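Protein-glutamine gamma-glutamyltransferase 2 (Pagrus major, PDB 1G0D) catalyses the calcium-dependent cross-linking of proteins, probably joining peptide-bound glutamine to lysine side chains or to free mono- and polyamines. Local coordinates at residues A603-T608 / V645-S650; A375-N380 / V436-K441; E522-T527 / E540-H545. All blocks are in the same frame, centred on the assembly; numbering follows the deposited sequence.

Interaction 1: A603-T608 / V645-S650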
loop_
_atom_site.group_PDB
_atom_site.type_symbol
_atom_site.label_atom_id
_atom_site.label_comp_id
_atom_site.label_asym_id
_atom_site.label_seq_id
_atom_site.Cartn_x
_atom_site.Cartn_y
_atom_site.Cartn_z
ATOM N N ALA A 603 -15.294 -23.930 1.787
ATOM C CA ALA A 603 -13.857 -23.680 1.742
ATOM C C ALA A 603 -13.258 -24.388 2.951
ATOM O O ALA A 603 -13.839 -24.390 4.042
ATOM C CB ALA A 603 -13.583 -22.165 1.815
ATOM N N TYR A 604 -12.080 -24.963 2.743
ATOM C CA TYR A 604 -11.378 -25.745 3.748
ATOM C C TYR A 604 -9.966 -25.277 4.011
ATOM O O TYR A 604 -9.143 -25.258 3.104
ATOM C CB TYR A 604 -11.287 -27.193 3.288
ATOM C CG TYR A 604 -12.625 -27.847 3.111
ATOM C CD1 TYR A 604 -13.296 -27.787 1.897
ATOM C CD2 TYR A 604 -13.251 -28.491 4.181
ATOM C CE1 TYR A 604 -14.568 -28.346 1.756
ATOM C CE2 TYR A 604 -14.512 -29.049 4.053
ATOM C CZ TYR A 604 -15.174 -28.972 2.842
ATOM O OH TYR A 604 -16.453 -29.480 2.740
ATOM N N VAL A 605 -9.658 -24.930 5.251
ATOM C CA VAL A 605 -8.301 -24.516 5.555
ATOM C C VAL A 605 -7.733 -25.452 6.621
ATOM O O VAL A 605 -8.451 -25.908 7.502
ATOM C CB VAL A 605 -8.271 -23.011 5.962
ATOM C CG1 VAL A 605 -9.552 -22.640 6.647
ATOM C CG2 VAL A 605 -7.033 -22.701 6.759
ATOM N N SER A 606 -6.448 -25.772 6.501
ATOM C CA SER A 606 -5.805 -26.697 7.426
ATOM C C SER A 606 -4.283 -26.554 7.517
ATOM O O SER A 606 -3.637 -26.205 6.542
ATOM C CB SER A 606 -6.111 -28.120 6.969
ATOM O OG SER A 606 -5.017 -28.681 6.251
ATOM N N PHE A 607 -3.704 -26.840 8.681
ATOM C CA PHE A 607 -2.245 -26.785 8.842
ATOM C C PHE A 607 -1.806 -27.653 10.016
ATOM O O PHE A 607 -2.628 -28.232 10.709
ATOM C CB PHE A 607 -1.732 -25.316 8.973
ATOM C CG PHE A 607 -1.687 -24.766 10.389
ATOM C CD1 PHE A 607 -0.480 -24.688 11.079
ATOM C CD2 PHE A 607 -2.835 -24.245 10.994
ATOM C CE1 PHE A 607 -0.408 -24.099 12.343
ATOM C CE2 PHE A 607 -2.777 -23.653 12.257
ATOM C CZ PHE A 607 -1.550 -23.582 12.931
ATOM N N THR A 608 -0.500 -27.776 10.200
ATOM C CA THR A 608 0.040 -28.573 11.289
ATOM C C THR A 608 0.896 -27.727 12.209
ATOM O O THR A 608 1.832 -27.091 11.770
ATOM C CB THR A 608 0.922 -29.728 10.759
ATOM O OG1 THR A 608 0.101 -30.722 10.133
ATOM C CG2 THR A 608 1.671 -30.380 11.897
ATOM N N VAL A 645 -4.525 -28.817 12.418
ATOM C CA VAL A 645 -5.728 -28.008 12.619
ATOM C C VAL A 645 -6.523 -28.036 11.347
ATOM O O VAL A 645 -5.955 -28.042 10.260
ATOM C CB VAL A 645 -5.383 -26.554 12.880
ATOM C CG1 VAL A 645 -6.445 -25.921 13.720
ATOM C CG2 VAL A 645 -4.062 -26.465 13.551
ATOM N N SER A 646 -7.839 -28.050 11.457
ATOM C CA SER A 646 -8.645 -28.091 10.244
ATOM C C SER A 646 -10.039 -27.556 10.439
ATOM O O SER A 646 -10.803 -28.143 11.199
ATOM C CB SER A 646 -8.758 -29.526 9.721
ATOM O OG SER A 646 -7.536 -30.239 9.887
ATOM N N VAL A 647 -10.359 -26.445 9.760
ATOM C CA VAL A 647 -11.699 -25.832 9.805
ATOM C C VAL A 647 -12.254 -25.744 8.387
ATOM O O VAL A 647 -11.605 -26.168 7.407
ATOM C CB VAL A 647 -11.712 -24.381 10.299
ATOM C CG1 VAL A 647 -11.918 -24.341 11.769
ATOM C CG2 VAL A 647 -10.442 -23.670 9.877
ATOM N N LYS A 648 -13.462 -25.184 8.297
ATOM C CA LYS A 648 -14.121 -24.978 7.033
ATOM C C LYS A 648 -15.245 -24.014 7.267
ATOM O O LYS A 648 -15.748 -23.903 8.366
ATOM C CB LYS A 648 -14.639 -26.286 6.472
ATOM C CG LYS A 648 -15.261 -27.177 7.471
ATOM C CD LYS A 648 -16.740 -26.978 7.474
ATOM C CE LYS A 648 -17.422 -28.257 7.863
ATOM N NZ LYS A 648 -16.824 -29.447 7.169
ATOM N N LEU A 649 -15.634 -23.312 6.217
ATOM C CA LEU A 649 -16.680 -22.294 6.281
ATOM C C LEU A 649 -17.549 -22.462 5.028
ATOM O O LEU A 649 -17.059 -22.894 3.989
ATOM C CB LEU A 649 -16.013 -20.910 6.228
ATOM C CG LEU A 649 -16.482 -19.646 6.972
ATOM C CD1 LEU A 649 -15.836 -18.422 6.311
ATOM C CD2 LEU A 649 -18.000 -19.505 6.968
ATOM N N SER A 650 -18.828 -22.134 5.105
ATOM C CA SER A 650 -19.666 -22.222 3.921
ATOM C C SER A 650 -20.057 -20.824 3.568
ATOM O O SER A 650 -20.236 -20.004 4.466
ATOM C CB SER A 650 -20.925 -22.994 4.194
ATOM O OG SER A 650 -20.968 -24.143 3.370
HETATM O O HOH W 1 -18.385 -30.106 4.573
#
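Ala603, Val605 and Phe607 pair with Leu649, Val647 and Val645 on neighbouring antiparallel strands of the C-terminal immunoglobulin-like domain, a beta sandwich. Strand 601-608 is the middle strand of its sheet: Tyr604 and Ser606 turn their backbone bonds to Gln590 and Leu588, while strand 644-651 runs along its other side; the N-to-C directions of 603-608 and 645-650 are 171° apart. The three pairs are hydrogen-bonded pairs, each joined by two N-H...O=C bonds; Tyr604-Lys648 and Ser606-Ser646 are the non-hydrogen-bonded pairs between them. The shortest bond runs from Val645 N to Phe607 O at 2.6 Å. Val605 N reaches Val647 O at 3.2 Å from 43° above the carbonyl plane. One face of the strand pair looks into the sandwich, where Phe620 of strand 619-624 packs on Val605, Val645 and Val647. Here Val605 CG1 and Val647 CG2 lie alongside each other at 3.5 Å. Phe607 and Val645 also point the same way, and Val645 CG2 meets the ring obliquely, 3.4 Å from Phe607 CE2. With CG set between the backbone N and the carbonyl carbon (chi1 89°), the Phe607 ring lies next to Val645 and also meets the ring of Phe665. An alanine in place of Phe607 would take away this ring and is likely to leave Val645 CG2 and Phe665 facing a gap in the sandwich interior. On the other face, Tyr604 and Lys648 lie side by side, with Tyr604 CD2 3.5 Å from Lys648 CB. Two kinks in the lysine chain carry its ammonium along the ring to a bridging water, which accepts from Lys648 NZ at 3.1 Å and lies 2.7 Å from Tyr604 OH.

Interaction 2: A375-N380 / V436-K441. With SO4 (sulfate ion), chain B.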
loop_
_atom_site.group_PDB
_atom_site.type_symbol
_atom_site.label_atom_id
_atom_site.label_comp_id
_atom_site.label_asym_id
_atom_site.label_seq_id
_atom_site.Cartn_x
_atom_site.Cartn_y
_atom_site.Cartn_z
ATOM N N ALA A 375 11.790 12.701 -10.480
ATOM C CA ALA A 375 12.573 13.715 -9.777
ATOM C C ALA A 375 13.530 12.958 -8.894
ATOM O O ALA A 375 14.625 13.419 -8.616
ATOM C CB ALA A 375 11.687 14.598 -8.932
ATOM N N ILE A 376 13.126 11.785 -8.442
ATOM C CA ILE A 376 14.026 10.985 -7.618
ATOM C C ILE A 376 15.146 10.444 -8.518
ATOM O O ILE A 376 16.339 10.653 -8.254
ATOM C CB ILE A 376 13.280 9.793 -6.928
ATOM C CG1 ILE A 376 12.132 10.322 -6.045
ATOM C CG2 ILE A 376 14.257 8.974 -6.111
ATOM C CD1 ILE A 376 12.572 11.325 -5.032
ATOM N N LYS A 377 14.763 9.774 -9.598
ATOM C CA LYS A 377 15.744 9.205 -10.519
ATOM C C LYS A 377 16.799 10.198 -10.956
ATOM O O LYS A 377 17.984 9.876 -10.970
ATOM C CB LYS A 377 15.045 8.676 -11.765
ATOM C CG LYS A 377 15.549 7.352 -12.285
ATOM C CD LYS A 377 16.906 7.492 -12.878
ATOM C CE LYS A 377 17.418 6.149 -13.396
ATOM N NZ LYS A 377 16.482 5.563 -14.392
ATOM N N GLU A 378 16.371 11.404 -11.304
ATOM C CA GLU A 378 17.298 12.418 -11.792
ATOM C C GLU A 378 17.894 13.335 -10.733
ATOM O O GLU A 378 18.741 14.182 -11.035
ATOM C CB GLU A 378 16.611 13.242 -12.883
ATOM C CG GLU A 378 16.361 12.492 -14.213
ATOM C CD GLU A 378 17.530 11.594 -14.658
ATOM O OE1 GLU A 378 17.269 10.425 -15.012
ATOM O OE2 GLU A 378 18.704 12.036 -14.669
ATOM N N GLY A 379 17.441 13.153 -9.497
ATOM C CA GLY A 379 17.932 13.934 -8.385
ATOM C C GLY A 379 17.427 15.355 -8.273
ATOM O O GLY A 379 18.169 16.218 -7.837
ATOM N N ASN A 380 16.199 15.649 -8.670
ATOM C CA ASN A 380 15.733 17.023 -8.513
ATOM C C ASN A 380 14.925 17.073 -7.237
ATOM O O ASN A 380 13.777 16.666 -7.200
ATOM C CB ASN A 380 14.861 17.438 -9.670
ATOM C CG ASN A 380 14.146 18.740 -9.407
ATOM O OD1 ASN A 380 14.468 19.454 -8.454
ATOM N ND2 ASN A 380 13.157 19.062 -10.253
ATOM N N VAL A 436 11.363 -2.865 -9.856
ATOM C CA VAL A 436 11.172 -1.521 -10.334
ATOM C C VAL A 436 12.310 -0.554 -9.914
ATOM O O VAL A 436 12.248 0.651 -10.119
ATOM C CB VAL A 436 9.728 -1.152 -9.839
ATOM C CG1 VAL A 436 9.730 -0.094 -8.876
ATOM C CG2 VAL A 436 8.862 -0.868 -10.985
ATOM N N THR A 437 13.407 -1.108 -9.405
ATOM C CA THR A 437 14.516 -0.284 -8.910
ATOM C C THR A 437 15.044 0.745 -9.881
ATOM O O THR A 437 15.182 1.930 -9.556
ATOM C CB THR A 437 15.710 -1.168 -8.400
ATOM O OG1 THR A 437 15.206 -2.310 -7.687
ATOM C CG2 THR A 437 16.612 -0.372 -7.450
ATOM N N LEU A 438 15.340 0.320 -11.093
ATOM C CA LEU A 438 15.860 1.277 -12.044
ATOM C C LEU A 438 14.946 2.499 -12.342
ATOM O O LEU A 438 15.418 3.474 -12.895
ATOM C CB LEU A 438 16.241 0.543 -13.319
ATOM C CG LEU A 438 16.936 1.493 -14.279
ATOM C CD1 LEU A 438 18.328 1.789 -13.810
ATOM C CD2 LEU A 438 16.987 0.867 -15.632
ATOM N N HIS A 439 13.654 2.461 -11.991
ATOM C CA HIS A 439 12.764 3.617 -12.227
ATOM C C HIS A 439 13.203 4.673 -11.221
ATOM O O HIS A 439 12.962 5.876 -11.386
ATOM C CB HIS A 439 11.305 3.362 -11.836
ATOM C CG HIS A 439 10.596 2.320 -12.629
ATOM N ND1 HIS A 439 11.178 1.630 -13.669
ATOM C CD2 HIS A 439 9.327 1.852 -12.527
ATOM C CE1 HIS A 439 10.303 0.773 -14.174
ATOM N NE2 HIS A 439 9.171 0.891 -13.504
ATOM N N TYR A 440 13.763 4.179 -10.118
ATOM C CA TYR A 440 14.185 5.041 -9.031
ATOM C C TYR A 440 15.610 5.427 -9.077
ATOM O O TYR A 440 15.932 6.555 -8.741
ATOM C CB TYR A 440 13.910 4.400 -7.682
ATOM C CG TYR A 440 12.453 4.444 -7.336
ATOM C CD1 TYR A 440 11.611 3.373 -7.632
ATOM C CD2 TYR A 440 11.914 5.553 -6.702
ATOM C CE1 TYR A 440 10.274 3.407 -7.299
ATOM C CE2 TYR A 440 10.573 5.604 -6.362
ATOM C CZ TYR A 440 9.757 4.528 -6.658
ATOM O OH TYR A 440 8.437 4.568 -6.273
ATOM N N LYS A 441 16.487 4.522 -9.493
ATOM C CA LYS A 441 17.874 4.925 -9.500
ATOM C C LYS A 441 18.779 4.326 -10.548
ATOM O O LYS A 441 18.595 3.201 -10.975
ATOM C CB LYS A 441 18.479 4.695 -8.109
ATOM C CG LYS A 441 17.997 3.459 -7.383
ATOM C CD LYS A 441 18.127 3.677 -5.910
ATOM C CE LYS A 441 19.181 2.764 -5.313
ATOM N NZ LYS A 441 20.095 3.559 -4.434
HETATM S S SO4 B . 5.847 1.138 -15.629
HETATM O O1 SO4 B . 6.565 2.219 -15.147
HETATM O O2 SO4 B . 4.509 1.555 -15.817
HETATM O O3 SO4 B . 6.391 0.967 -16.899
HETATM O O4 SO4 B . 6.094 -0.020 -14.814
HETATM O O HOH W 2 17.771 8.571 -7.215
#
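Lys377 reaches across from near the C-terminal end of helix 373-378 to the short, weakly bonded helix 437-440, meeting the carbonyls of Leu438, His439 and Tyr440 in the papain-like catalytic core. Its own helix closes in a Schellman motif at Gly379. In 436-441, the backbone turn starts with Val436 O taking His439 N, and Thr437 O accepts from both Tyr440 and Lys441. Leu438 supplies the polar grip: Lys377 NZ donates to Leu438 O at 2.8 Å, nearly straight on to the carbonyl (174°), and turns at chi2 (-70°) and chi4 (57°) of the lysine swing NZ onto it. The same ammonium makes a cation-pi contact with Tyr442. His439 follows, its O 3.1 Å from Lys377 CG. Its ring turns to a sulfate, probably from the crystallisation liquor, through a weak bond of 3.5 Å from His439 NE2 to sulfate O4; Arg291 and Trp351 also bind this anion. Tyr440 O receives a CA-H...O contact from Lys377 CA at 3.2 Å, and a water donates to both Tyr440 O and Ile376 O. Ile376 CG2 comes to the edge of the Tyr440 ring, 4.2 Å from Tyr440 CD2. Tyr440 OH is hydrogen-bonded to NE1 of Trp334, on the strand that carries the active-site His332. Lys441 then turns its ammonium away to Val394 O and to OD1 of Asn395, a probable calcium ligand by comparison with relatives, while its carbonyl carbon, Lys441 C, sits 3.6 Å from Lys377 CE.

Interaction 3: E522-T527 / E540-H545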
loop_
_atom_site.group_PDB
_atom_site.type_symbol
_atom_site.label_atom_id
_atom_site.label_comp_id
_atom_site.label_asym_id
_atom_site.label_seq_id
_atom_site.Cartn_x
_atom_site.Cartn_y
_atom_site.Cartn_z
ATOM N N GLU A 522 18.955 -9.637 22.452
ATOM C CA GLU A 522 20.271 -10.145 22.051
ATOM C C GLU A 522 20.388 -11.618 22.467
ATOM O O GLU A 522 20.960 -11.926 23.516
ATOM C CB GLU A 522 21.371 -9.301 22.718
ATOM C CG GLU A 522 22.747 -9.962 22.823
ATOM C CD GLU A 522 23.535 -9.935 21.522
ATOM O OE1 GLU A 522 23.816 -8.830 20.983
ATOM O OE2 GLU A 522 23.882 -11.039 21.044
ATOM N N CYS A 523 19.856 -12.529 21.648
ATOM C CA CYS A 523 19.899 -13.946 22.002
ATOM C C CYS A 523 21.206 -14.718 21.768
ATOM O O CYS A 523 21.160 -15.922 21.484
ATOM C CB CYS A 523 18.733 -14.714 21.363
ATOM S SG CYS A 523 18.350 -14.243 19.711
ATOM N N GLN A 524 22.345 -14.012 21.866
ATOM C CA GLN A 524 23.694 -14.583 21.787
ATOM C C GLN A 524 24.744 -13.927 20.932
ATOM O O GLN A 524 24.512 -13.559 19.798
ATOM C CB GLN A 524 23.664 -16.073 21.474
ATOM C CG GLN A 524 23.829 -16.463 20.051
ATOM C CD GLN A 524 23.653 -17.955 19.899
ATOM O OE1 GLN A 524 24.574 -18.654 19.468
ATOM N NE2 GLN A 524 22.470 -18.464 20.272
ATOM N N ARG A 525 25.928 -13.831 21.522
ATOM C CA ARG A 525 27.108 -13.210 20.930
ATOM C C ARG A 525 28.295 -14.197 21.023
ATOM O O ARG A 525 28.194 -15.227 21.698
ATOM C CB ARG A 525 27.376 -11.933 21.711
ATOM C CG ARG A 525 28.581 -11.172 21.323
ATOM C CD ARG A 525 28.866 -10.174 22.417
ATOM N NE ARG A 525 27.937 -9.058 22.381
ATOM C CZ ARG A 525 28.260 -7.854 21.935
ATOM N NH1 ARG A 525 27.348 -6.894 21.940
ATOM N NH2 ARG A 525 29.492 -7.613 21.485
ATOM N N LYS A 526 29.417 -13.909 20.365
ATOM C CA LYS A 526 30.550 -14.845 20.391
ATOM C C LYS A 526 31.712 -14.283 19.590
ATOM O O LYS A 526 31.524 -13.834 18.472
ATOM C CB LYS A 526 30.084 -16.170 19.780
ATOM C CG LYS A 526 31.109 -17.268 19.555
ATOM C CD LYS A 526 30.397 -18.426 18.814
ATOM C CE LYS A 526 31.271 -19.652 18.560
ATOM N NZ LYS A 526 31.146 -20.113 17.133
ATOM N N THR A 527 32.907 -14.289 20.161
ATOM C CA THR A 527 34.076 -13.796 19.440
ATOM C C THR A 527 35.100 -14.901 19.309
ATOM O O THR A 527 35.408 -15.582 20.274
ATOM C CB THR A 527 34.730 -12.624 20.137
ATOM O OG1 THR A 527 33.947 -11.452 19.895
ATOM C CG2 THR A 527 36.124 -12.397 19.587
ATOM N N GLU A 540 32.496 -20.633 10.362
ATOM C CA GLU A 540 32.110 -20.759 11.761
ATOM C C GLU A 540 30.603 -20.842 11.813
ATOM O O GLU A 540 29.906 -20.264 10.980
ATOM C CB GLU A 540 32.569 -19.551 12.573
ATOM C CG GLU A 540 33.897 -19.752 13.271
ATOM C CD GLU A 540 33.749 -20.383 14.634
ATOM O OE1 GLU A 540 33.791 -21.627 14.704
ATOM O OE2 GLU A 540 33.589 -19.637 15.627
ATOM N N VAL A 541 30.102 -21.580 12.788
ATOM C CA VAL A 541 28.673 -21.760 12.960
ATOM C C VAL A 541 28.128 -21.183 14.272
ATOM O O VAL A 541 28.802 -21.151 15.309
ATOM C CB VAL A 541 28.318 -23.265 12.896
ATOM C CG1 VAL A 541 26.867 -23.475 13.251
ATOM C CG2 VAL A 541 28.616 -23.798 11.509
ATOM N N MET A 542 26.898 -20.696 14.208
ATOM C CA MET A 542 26.246 -20.160 15.379
ATOM C C MET A 542 24.926 -20.870 15.437
ATOM O O MET A 542 24.140 -20.779 14.512
ATOM C CB MET A 542 26.029 -18.664 15.217
ATOM C CG MET A 542 25.237 -18.005 16.340
ATOM S SD MET A 542 25.318 -16.191 16.215
ATOM C CE MET A 542 26.364 -15.999 14.720
ATOM N N ARG A 543 24.678 -21.597 16.512
ATOM C CA ARG A 543 23.423 -22.306 16.603
ATOM C C ARG A 543 22.429 -21.573 17.441
ATOM O O ARG A 543 22.634 -21.395 18.640
ATOM C CB ARG A 543 23.620 -23.695 17.182
ATOM C CG ARG A 543 22.328 -24.480 17.325
ATOM C CD ARG A 543 22.585 -25.976 17.248
ATOM N NE ARG A 543 21.339 -26.729 17.277
ATOM C CZ ARG A 543 20.734 -27.221 16.196
ATOM N NH1 ARG A 543 21.260 -27.037 14.989
ATOM N NH2 ARG A 543 19.603 -27.907 16.323
ATOM N N LEU A 544 21.356 -21.135 16.790
ATOM C CA LEU A 544 20.272 -20.432 17.457
ATOM C C LEU A 544 19.230 -21.499 17.824
ATOM O O LEU A 544 18.996 -22.416 17.030
ATOM C CB LEU A 544 19.694 -19.389 16.507
ATOM C CG LEU A 544 20.403 -18.038 16.373
ATOM C CD1 LEU A 544 20.809 -17.498 17.717
ATOM C CD2 LEU A 544 21.598 -18.210 15.515
ATOM N N HIS A 545 18.627 -21.382 19.018
ATOM C CA HIS A 545 17.640 -22.355 19.523
ATOM C C HIS A 545 16.290 -21.758 19.834
ATOM O O HIS A 545 16.187 -20.647 20.335
ATOM C CB HIS A 545 18.127 -23.010 20.806
ATOM C CG HIS A 545 19.445 -23.689 20.667
ATOM N ND1 HIS A 545 20.642 -23.022 20.812
ATOM C CD2 HIS A 545 19.759 -24.977 20.408
ATOM C CE1 HIS A 545 21.637 -23.873 20.653
ATOM N NE2 HIS A 545 21.129 -25.067 20.407
#
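Gln524 packs against Met542, Arg543 and Leu544 of strand 536-544, its CB pointing toward that strand and CG passing Leu544 CD1 at 4.0 Å, with Met542 SD close by. Beyond CG the chain is extended (chi2 -175°) and runs antiparallel to the Met542 side chain; CD meets the same leucine methyl. At the tip the amide divides its contacts: Gln524 OE1 rests 3.3 Å from Met542 CG, while Gln524 NE2 lies 3.2 Å from Leu544 CD1. The two strands belong to different sheets of the first C-terminal beta-barrel domain: 525-532 pairs with 502-513, and 536-544 with 488-496, so side chains fill the space between them. Met542 and Leu544 lie on the side of this barrel near Ile477 and Ile580, residues of a probable GTP site. Gln524 NE2 donates to Cys523 O at 3.1 Å, close to its own amide plane, which fixes the turn of the amide, and its bond of 3.4 Å to Arg543 O is weak. Further along, Lys526, CG anti to the backbone N (chi1 174°), carries NZ across to a salt bridge with Glu540 OE2 at 2.9 Å, meeting the carboxylate from 51° above its plane, and also donates from NZ to Val541 O at 3.1 Å.

From the N terminus, interaction 2 comes first: it closes a loop of 55 residues inside the catalytic core and joins helix 373-378 to the short helix 437-440. Interaction 3 follows, spanning 12 residues and joining edge strands of two sheets of the first C-terminal barrel through side chains at 522-527 and 540-545. Interaction 1 comes last, with 36 residues between its segments, and pairs two neighbouring strands in one sheet of the immunoglobulin-like domain near the C terminus. The three are in series; none nests in or crosses another. Interactions 1 and 3 come nearest, about 17 Å between closest atoms, whereas interactions 1 and 2 lie on opposite sides of the chain's centre, their centres about 45 Å apart.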